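Local coordinates for protein ATPase associated with various cellular activities, AAA_5 (Staphylothermus marinus, PDB 6N0S) that forms the N-terminal, EVE-like domain of McrB, which probably binds nucleic acid, while the full-length protein probably binds and hydrolyses ATP, at residues E76-K81 and L137-K142; K11-I16 and G53-I58. All coordinates share one frame; numbering follows the deposited sequence.

Interaction 1 (E76-K81 and L137-K142); sequences ESVLSK and LAEYRK
Ser77 and Leu137 meet on the packed side of this antiparallel strand pair: OG of Ser77 lies 3.5 Å from CD1 of Leu137, while the other methyl of the leucine, CD2, rests 3.7 Å from CB of Leu79. Placing OG of Ser77 between its backbone N and carbonyl carbon (chi1 62°) lets the hydroxyl reach NE2 of His59 on strand 54-61. CB of Ser77 also approaches the edge of the Tyr140 ring near its plane, and that ring meets the imidazole of His59, the two planes steeply inclined. Leu31 of strand 30-34 touches both leucines. The backbones are joined by two reciprocal bond pairs, Glu76 with Arg141 and Val78 with Ala138, and the register slips by one residue between them. This is a beta bulge: Glu139 takes positive phi (68°), and CA of Tyr140 lies 3.3 Å from O of Glu76, its hydrogen turned to that oxygen, beside the straighter bond from Arg141 N to the same oxygen at 2.9 Å. The loose side is that of the exposed Glu139 and Arg141. OE1 of Glu139 comes 3.7 Å from CG2 of Val78, itself buried against Glu54 and Lys56, and the end of the Arg141 chain leads away from strand 72-80. Glu76 contributes little side-chain contact here; its carboxylate is gripped instead by Tyr174, His178 and Tyr143.

Interaction 2 (K11-I16 and G53-I58); sequences KYWVEI and GELKII
Lys11 and Lys56 open this parallel strand pair, the backbone O of Lys11 accepting the N-H of Lys56 at 3.0 Å. Three more backbone bonds carry the ladder onward: Trp13 N to Lys56 O, Ile58 N to Trp13 O, and Glu15 N to Ile58 O at 2.9 Å. Each strand thus gives and takes in turn, and CA-H groups of Tyr12, Ile57 and Val14 point at the same carbonyls. The two short strands diverge by 33°, the twist of the sheet.

Polar side chains gather at the start of the ladder. Lys11 runs extended until its last torsion, where a bend (chi4 77°) brings NZ into a 2.7 Å hydrogen bond with the backbone O of Glu54, tilted 23° from the carbonyl plane. NZ of Lys56 lies 4.4 Å from NZ of Lys11; it has a long salt bridge to OE2 of Glu54 and a weak bond to a water that also binds Tyr12 OH. Further along, the Glu15 carboxylate is held by Tyr165, His59 and Asn17.

Apolar contacts fall on both faces. Tyr12 and Lys56 lie side by side, with CE1 of the ring 3.6 Å from CG of the lysine, and Tyr174 of helix 171-178 stacks on the tyrosine. Val14 and Ile58 continue that face. On the other, CB of Trp13 meets CD1 of Ile57 at 3.9 Å, and the indole runs alongside Leu55 beneath helix 39-52, its NE1 bonded to Ser10 O.

The chain between the two strands passes through strand 30-34 of the second sheet and then helix 39-52, which packs on the Trp13 and Leu55 face: a helix-containing crossover between neighbouring parallel strands, set in the mixed sheet of a PUA-like, EVE-type domain.

In the fold
Interactions 1 and 2 lie in one mixed five-stranded sheet, their centres about 8 Å apart. Interaction 2 closes first along the chain, joining strands 12-17 and 54-61; strand 72-80 follows and is paired in interaction 1 with the outermost strand 138-148. The two contacts touch directly through strands 54-61 and 72-80, where Ser77 N probably bonds Ile57 O and Leu79 O probably bonds Leu55 N, so hydrogen bonding runs on across four strands. His59 ties them further: its ND1 is hydrogen-bonded to Glu15 of interaction 2, so a polar chain of side chains joins the strands of both contacts. Together the contacts build most of the central sheet of this EVE-like domain.

Interaction 1 (E76-K81 and L137-K142)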
ATOM      1  N   GLU A  76      -2.061  10.039   3.246  1.00 32.83           N
ATOM      2  CA  GLU A  76      -0.674   9.622   3.136  1.00 37.16           C
ATOM      3  C   GLU A  76      -0.127   9.229   4.492  1.00 34.29           C
ATOM      4  O   GLU A  76      -0.697   9.553   5.529  1.00 35.10           O
ATOM      5  CB  GLU A  76       0.180  10.725   2.496  1.00 37.42           C
ATOM      6  CG  GLU A  76       0.086  12.094   3.146  1.00 43.56           C
ATOM      7  CD  GLU A  76       1.071  13.059   2.514  1.00 45.60           C
ATOM      8  OE1 GLU A  76       2.260  13.021   2.925  1.00 43.12           O
ATOM      9  OE2 GLU A  76       0.656  13.791   1.584  1.00 40.63           O
ATOM     10  N   SER A  77       0.973   8.485   4.466  1.00 31.03           N
ATOM     11  CA  SER A  77       1.611   7.979   5.668  1.00 36.63           C
ATOM     12  C   SER A  77       3.110   7.913   5.434  1.00 36.26           C
ATOM     13  O   SER A  77       3.609   8.292   4.372  1.00 36.75           O
ATOM     14  CB  SER A  77       1.066   6.603   6.054  1.00 33.89           C
ATOM     15  OG  SER A  77       1.340   5.698   5.022  1.00 39.27           O
ATOM     16  N   VAL A  78       3.817   7.342   6.403  1.00 34.58           N
ATOM     17  CA  VAL A  78       5.273   7.315   6.421  1.00 41.43           C
ATOM     18  C   VAL A  78       5.719   5.876   6.654  1.00 38.91           C
ATOM     19  O   VAL A  78       5.177   5.178   7.517  1.00 39.15           O
ATOM     20  CB  VAL A  78       5.843   8.253   7.514  1.00 48.22           C
ATOM     21  CG1 VAL A  78       7.339   8.147   7.595  1.00 51.78           C
ATOM     22  CG2 VAL A  78       5.474   9.698   7.222  1.00 49.02           C
ATOM     23  N   LEU A  79       6.684   5.431   5.865  1.00 36.56           N
ATOM     24  CA  LEU A  79       7.294   4.114   6.003  1.00 37.84           C
ATOM     25  C   LEU A  79       8.749   4.317   6.425  1.00 42.17           C
ATOM     26  O   LEU A  79       9.583   4.717   5.607  1.00 41.10           O
ATOM     27  CB  LEU A  79       7.186   3.356   4.678  1.00 36.66           C
ATOM     28  CG  LEU A  79       8.035   2.102   4.500  1.00 40.69           C
ATOM     29  CD1 LEU A  79       7.867   1.217   5.597  1.00 45.17           C
ATOM     30  CD2 LEU A  79       7.656   1.363   3.215  1.00 46.84           C
ATOM     31  N   SER A  80       9.054   4.023   7.687  1.00 43.28           N
ATOM     32  CA  SER A  80      10.331   4.380   8.296  1.00 45.09           C
ATOM     33  C   SER A  80      11.102   3.134   8.694  1.00 43.56           C
ATOM     34  O   SER A  80      10.518   2.118   9.066  1.00 43.67           O
ATOM     35  CB  SER A  80      10.145   5.243   9.541  1.00 44.83           C
ATOM     36  OG  SER A  80       9.802   4.430  10.656  1.00 51.64           O
ATOM     37  N   LYS A  81      12.434   3.228   8.616  1.00 44.24           N
ATOM     38  CA  LYS A  81      13.279   2.104   8.991  1.00 48.95           C
ATOM     39  C   LYS A  81      13.152   1.792  10.470  1.00 49.43           C
ATOM     40  O   LYS A  81      13.186   0.619  10.864  1.00 49.52           O
ATOM     41  CB  LYS A  81      14.735   2.405   8.609  1.00 58.63           C
ATOM     42  CG  LYS A  81      15.577   1.152   8.307  1.00 55.33           C
ATOM     43  CD  LYS A  81      17.009   1.500   7.875  1.00 71.58           C
ATOM     44  CE  LYS A  81      17.084   2.201   6.509  1.00 60.49           C
ATOM     45  NZ  LYS A  81      18.511   2.480   6.122  1.00 67.67           N
ATOM     46  N   LEU A 137       3.514   0.964   8.697  1.00 31.37           N
ATOM     47  CA  LEU A 137       3.435   2.395   8.457  1.00 36.30           C
ATOM     48  C   LEU A 137       3.168   3.154   9.758  1.00 40.07           C
ATOM     49  O   LEU A 137       2.777   2.580  10.776  1.00 39.05           O
ATOM     50  CB  LEU A 137       2.307   2.706   7.470  1.00 32.83           C
ATOM     51  CG  LEU A 137       2.425   1.973   6.126  1.00 37.25           C
ATOM     52  CD1 LEU A 137       1.184   2.211   5.287  1.00 40.46           C
ATOM     53  CD2 LEU A 137       3.684   2.411   5.391  1.00 37.98           C
ATOM     54  N   ALA A 138       3.265   4.480   9.668  1.00 42.87           N
ATOM     55  CA  ALA A 138       3.028   5.376  10.793  1.00 41.96           C
ATOM     56  C   ALA A 138       2.490   6.683  10.259  1.00 40.32           C
ATOM     57  O   ALA A 138       2.742   7.037   9.106  1.00 38.47           O
ATOM     58  CB  ALA A 138       4.300   5.672  11.581  1.00 44.02           C
ATOM     59  N   GLU A 139       1.734   7.387  11.109  1.00 38.77           N
ATOM     60  CA  GLU A 139       1.320   8.776  10.896  1.00 37.33           C
ATOM     61  C   GLU A 139       0.342   8.935   9.756  1.00 35.56           C
ATOM     62  O   GLU A 139       0.260  10.008   9.171  1.00 36.64           O
ATOM     63  CB  GLU A 139       2.526   9.698  10.652  1.00 40.46           C
ATOM     64  CG  GLU A 139       3.691   9.557  11.660  1.00 44.91           C
ATOM     65  CD  GLU A 139       4.980  10.321  11.226  1.00 60.86           C
ATOM     66  OE1 GLU A 139       4.886  11.360  10.521  1.00 61.51           O
ATOM     67  OE2 GLU A 139       6.097   9.868  11.582  1.00 54.40           O
ATOM     68  N   TYR A 140      -0.416   7.898   9.410  1.00 41.11           N
ATOM     69  CA  TYR A 140      -1.448   8.067   8.392  1.00 39.54           C
ATOM     70  C   TYR A 140      -2.294   9.291   8.704  1.00 44.53           C
ATOM     71  O   TYR A 140      -2.696   9.510   9.845  1.00 41.44           O
ATOM     72  CB  TYR A 140      -2.366   6.832   8.295  1.00 38.09           C
ATOM     73  CG  TYR A 140      -3.451   7.080   7.286  1.00 39.97           C
ATOM     74  CD1 TYR A 140      -3.169   7.072   5.924  1.00 36.89           C
ATOM     75  CD2 TYR A 140      -4.760   7.361   7.684  1.00 38.43           C
ATOM     76  CE1 TYR A 140      -4.144   7.341   5.008  1.00 35.86           C
ATOM     77  CE2 TYR A 140      -5.735   7.632   6.753  1.00 38.09           C
ATOM     78  CZ  TYR A 140      -5.415   7.616   5.426  1.00 35.11           C
ATOM     79  OH  TYR A 140      -6.366   7.881   4.477  1.00 39.80           O
ATOM     80  N   ARG A 141      -2.570  10.099   7.685  1.00 41.22           N
ATOM     81  CA  ARG A 141      -3.498  11.195   7.857  1.00 42.87           C
ATOM     82  C   ARG A 141      -4.336  11.292   6.599  1.00 41.41           C
ATOM     83  O   ARG A 141      -3.816  11.306   5.480  1.00 35.95           O
ATOM     84  CB  ARG A 141      -2.756  12.506   8.157  1.00 52.02           C
ATOM     85  CG  ARG A 141      -3.574  13.559   8.948  1.00 64.18           C
ATOM     86  CD  ARG A 141      -3.942  13.157  10.415  1.00 60.35           C
ATOM     87  NE  ARG A 141      -2.770  13.006  11.293  1.00 60.92           N
ATOM     88  CZ  ARG A 141      -2.800  12.533  12.547  1.00 70.38           C
ATOM     89  NH1 ARG A 141      -3.939  12.146  13.119  1.00 55.89           N
ATOM     90  NH2 ARG A 141      -1.679  12.437  13.248  1.00 72.53           N
ATOM     91  N   LYS A 142      -5.633  11.344   6.797  1.00 35.09           N
ATOM     92  CA  LYS A 142      -6.601  11.412   5.725  1.00 42.76           C
ATOM     93  C   LYS A 142      -6.646  12.820   5.173  1.00 47.88           C
ATOM     94  O   LYS A 142      -6.672  13.783   5.933  1.00 48.96           O
ATOM     95  CB  LYS A 142      -7.981  11.004   6.257  1.00 42.45           C
ATOM     96  CG  LYS A 142      -9.125  11.029   5.239  1.00 46.30           C
ATOM     97  CD  LYS A 142     -10.508  10.831   5.922  1.00 50.60           C
ATOM     98  CE  LYS A 142     -11.674  10.910   4.918  1.00 54.58           C
ATOM     99  NZ  LYS A 142     -11.520  10.066   3.691  1.00 60.28           N
TER

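Interaction 2 (K11-I16 and G53-I58)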
ATOM      1  N   LYS A  11      11.728   8.204  -3.086  1.00 36.98           N
ATOM      2  CA  LYS A  11      11.298   8.460  -1.728  1.00 35.51           C
ATOM      3  C   LYS A  11       9.777   8.451  -1.617  1.00 31.88           C
ATOM      4  O   LYS A  11       9.260   8.395  -0.506  1.00 38.18           O
ATOM      5  CB  LYS A  11      11.858   9.805  -1.247  1.00 35.52           C
ATOM      6  CG  LYS A  11      11.726  10.008   0.281  1.00 43.82           C
ATOM      7  CD  LYS A  11      12.303  11.337   0.760  1.00 53.70           C
ATOM      8  CE  LYS A  11      12.051  11.534   2.262  1.00 56.63           C
ATOM      9  NZ  LYS A  11      12.986  10.735   3.131  1.00 51.57           N
ATOM     10  N   TYR A  12       9.061   8.506  -2.740  1.00 30.92           N
ATOM     11  CA  TYR A  12       7.617   8.680  -2.774  1.00 28.76           C
ATOM     12  C   TYR A  12       7.019   7.530  -3.560  1.00 36.42           C
ATOM     13  O   TYR A  12       7.420   7.301  -4.706  1.00 30.55           O
ATOM     14  CB  TYR A  12       7.264  10.014  -3.412  1.00 32.33           C
ATOM     15  CG  TYR A  12       8.012  11.140  -2.728  1.00 42.03           C
ATOM     16  CD1 TYR A  12       7.568  11.645  -1.506  1.00 37.35           C
ATOM     17  CD2 TYR A  12       9.177  11.664  -3.280  1.00 37.87           C
ATOM     18  CE1 TYR A  12       8.247  12.656  -0.865  1.00 40.72           C
ATOM     19  CE2 TYR A  12       9.867  12.685  -2.648  1.00 41.62           C
ATOM     20  CZ  TYR A  12       9.403  13.171  -1.446  1.00 43.98           C
ATOM     21  OH  TYR A  12      10.083  14.171  -0.816  1.00 47.86           O
ATOM     22  N   TRP A  13       6.089   6.784  -2.921  1.00 32.76           N
ATOM     23  CA  TRP A  13       5.409   5.643  -3.531  1.00 35.51           C
ATOM     24  C   TRP A  13       3.915   5.793  -3.313  1.00 31.85           C
ATOM     25  O   TRP A  13       3.472   6.478  -2.376  1.00 33.80           O
ATOM     26  CB  TRP A  13       5.895   4.287  -2.953  1.00 29.40           C
ATOM     27  CG  TRP A  13       7.297   3.946  -3.342  1.00 32.24           C
ATOM     28  CD1 TRP A  13       8.429   4.564  -2.937  1.00 33.84           C
ATOM     29  CD2 TRP A  13       7.708   2.906  -4.251  1.00 29.62           C
ATOM     30  NE1 TRP A  13       9.526   3.971  -3.531  1.00 35.80           N
ATOM     31  CE2 TRP A  13       9.100   2.949  -4.338  1.00 35.74           C
ATOM     32  CE3 TRP A  13       7.022   1.935  -4.974  1.00 32.43           C
ATOM     33  CZ2 TRP A  13       9.824   2.060  -5.141  1.00 33.76           C
ATOM     34  CZ3 TRP A  13       7.716   1.056  -5.726  1.00 31.91           C
ATOM     35  CH2 TRP A  13       9.108   1.126  -5.832  1.00 33.37           C
ATOM     36  N   VAL A  14       3.139   5.172  -4.208  1.00 30.14           N
ATOM     37  CA  VAL A  14       1.677   5.086  -4.098  1.00 27.25           C
ATOM     38  C   VAL A  14       1.276   3.640  -3.852  1.00 29.64           C
ATOM     39  O   VAL A  14       1.758   2.734  -4.526  1.00 32.53           O
ATOM     40  CB  VAL A  14       0.972   5.608  -5.357  1.00 31.26           C
ATOM     41  CG1 VAL A  14      -0.538   5.331  -5.307  1.00 32.40           C
ATOM     42  CG2 VAL A  14       1.204   7.110  -5.530  1.00 34.03           C
ATOM     43  N   GLU A  15       0.405   3.432  -2.891  1.00 30.72           N
ATOM     44  CA  GLU A  15      -0.240   2.145  -2.669  1.00 31.54           C
ATOM     45  C   GLU A  15      -1.579   2.161  -3.401  1.00 29.75           C
ATOM     46  O   GLU A  15      -2.430   3.024  -3.132  1.00 32.15           O
ATOM     47  CB  GLU A  15      -0.457   1.891  -1.169  1.00 32.80           C
ATOM     48  CG  GLU A  15      -1.068   0.515  -0.859  1.00 36.06           C
ATOM     49  CD  GLU A  15      -1.754   0.384   0.507  1.00 35.64           C
ATOM     50  OE1 GLU A  15      -2.434   1.322   0.959  1.00 33.05           O
ATOM     51  OE2 GLU A  15      -1.608  -0.684   1.130  1.00 34.80           O
ATOM     52  N   ILE A  16      -1.783   1.184  -4.284  1.00 31.16           N
ATOM     53  CA  ILE A  16      -2.994   1.066  -5.087  1.00 29.87           C
ATOM     54  C   ILE A  16      -3.923   0.005  -4.475  1.00 29.93           C
ATOM     55  O   ILE A  16      -3.537  -1.158  -4.317  1.00 31.39           O
ATOM     56  CB  ILE A  16      -2.632   0.737  -6.539  1.00 36.29           C
ATOM     57  CG1 ILE A  16      -1.780   1.871  -7.116  1.00 31.29           C
ATOM     58  CG2 ILE A  16      -3.904   0.586  -7.379  1.00 36.20           C
ATOM     59  CD1 ILE A  16      -1.044   1.472  -8.263  1.00 39.68           C
ATOM     60  N   GLY A  53      15.838   6.039   4.093  1.00 48.28           N
ATOM     61  CA  GLY A  53      15.564   6.003   5.518  1.00 44.83           C
ATOM     62  C   GLY A  53      14.091   6.106   5.876  1.00 44.70           C
ATOM     63  O   GLY A  53      13.600   5.404   6.769  1.00 46.34           O
ATOM     64  N   GLU A  54      13.377   6.990   5.189  1.00 44.46           N
ATOM     65  CA  GLU A  54      11.953   7.187   5.419  1.00 44.97           C
ATOM     66  C   GLU A  54      11.277   7.465   4.081  1.00 45.28           C
ATOM     67  O   GLU A  54      11.768   8.277   3.295  1.00 43.94           O
ATOM     68  CB  GLU A  54      11.750   8.335   6.409  1.00 45.47           C
ATOM     69  CG  GLU A  54      10.308   8.680   6.664  1.00 55.61           C
ATOM     70  CD  GLU A  54      10.095   9.701   7.797  1.00 61.29           C
ATOM     71  OE1 GLU A  54      10.796   9.635   8.834  1.00 62.29           O
ATOM     72  OE2 GLU A  54       9.206  10.569   7.640  1.00 61.67           O
ATOM     73  N   LEU A  55      10.191   6.768   3.785  1.00 39.31           N
ATOM     74  CA  LEU A  55       9.450   7.001   2.552  1.00 36.73           C
ATOM     75  C   LEU A  55       8.091   7.613   2.863  1.00 39.53           C
ATOM     76  O   LEU A  55       7.520   7.389   3.938  1.00 39.69           O
ATOM     77  CB  LEU A  55       9.256   5.691   1.759  1.00 38.26           C
ATOM     78  CG  LEU A  55      10.438   4.779   1.483  1.00 42.29           C
ATOM     79  CD1 LEU A  55       9.960   3.524   0.808  1.00 39.05           C
ATOM     80  CD2 LEU A  55      11.470   5.481   0.599  1.00 39.11           C
ATOM     81  N   LYS A  56       7.585   8.408   1.923  1.00 34.21           N
ATOM     82  CA  LYS A  56       6.227   8.930   2.001  1.00 33.57           C
ATOM     83  C   LYS A  56       5.301   8.116   1.087  1.00 35.71           C
ATOM     84  O   LYS A  56       5.584   7.952  -0.109  1.00 32.04           O
ATOM     85  CB  LYS A  56       6.177  10.404   1.589  1.00 40.11           C
ATOM     86  CG  LYS A  56       7.171  11.303   2.263  1.00 48.91           C
ATOM     87  CD  LYS A  56       6.748  11.725   3.646  1.00 49.84           C
ATOM     88  CE  LYS A  56       7.876  11.506   4.676  1.00 60.35           C
ATOM     89  NZ  LYS A  56       9.112  12.279   4.397  1.00 63.67           N
ATOM     90  N   ILE A  57       4.194   7.625   1.640  1.00 33.70           N
ATOM     91  CA  ILE A  57       3.257   6.764   0.927  1.00 31.29           C
ATOM     92  C   ILE A  57       1.946   7.505   0.758  1.00 32.03           C
ATOM     93  O   ILE A  57       1.319   7.924   1.743  1.00 32.42           O
ATOM     94  CB  ILE A  57       3.032   5.441   1.674  1.00 33.36           C
ATOM     95  CG1 ILE A  57       4.359   4.781   2.029  1.00 27.70           C
ATOM     96  CG2 ILE A  57       2.124   4.502   0.861  1.00 33.14           C
ATOM     97  CD1 ILE A  57       5.210   4.374   0.903  1.00 33.60           C
ATOM     98  N   ILE A  58       1.528   7.678  -0.467  1.00 28.38           N
ATOM     99  CA  ILE A  58       0.183   8.160  -0.754  1.00 31.51           C
ATOM    100  C   ILE A  58      -0.710   6.968  -1.069  1.00 31.79           C
ATOM    101  O   ILE A  58      -0.322   6.059  -1.809  1.00 31.46           O
ATOM    102  CB  ILE A  58       0.203   9.163  -1.909  1.00 34.49           C
ATOM    103  CG1 ILE A  58       0.992  10.416  -1.499  1.00 34.54           C
ATOM    104  CG2 ILE A  58      -1.197   9.513  -2.285  1.00 28.70           C
ATOM    105  CD1 ILE A  58       1.054  11.440  -2.643  1.00 38.49           C
TER
HETATM  106  O   HOH W   1       9.970  14.185   1.862  1.00 51.48           O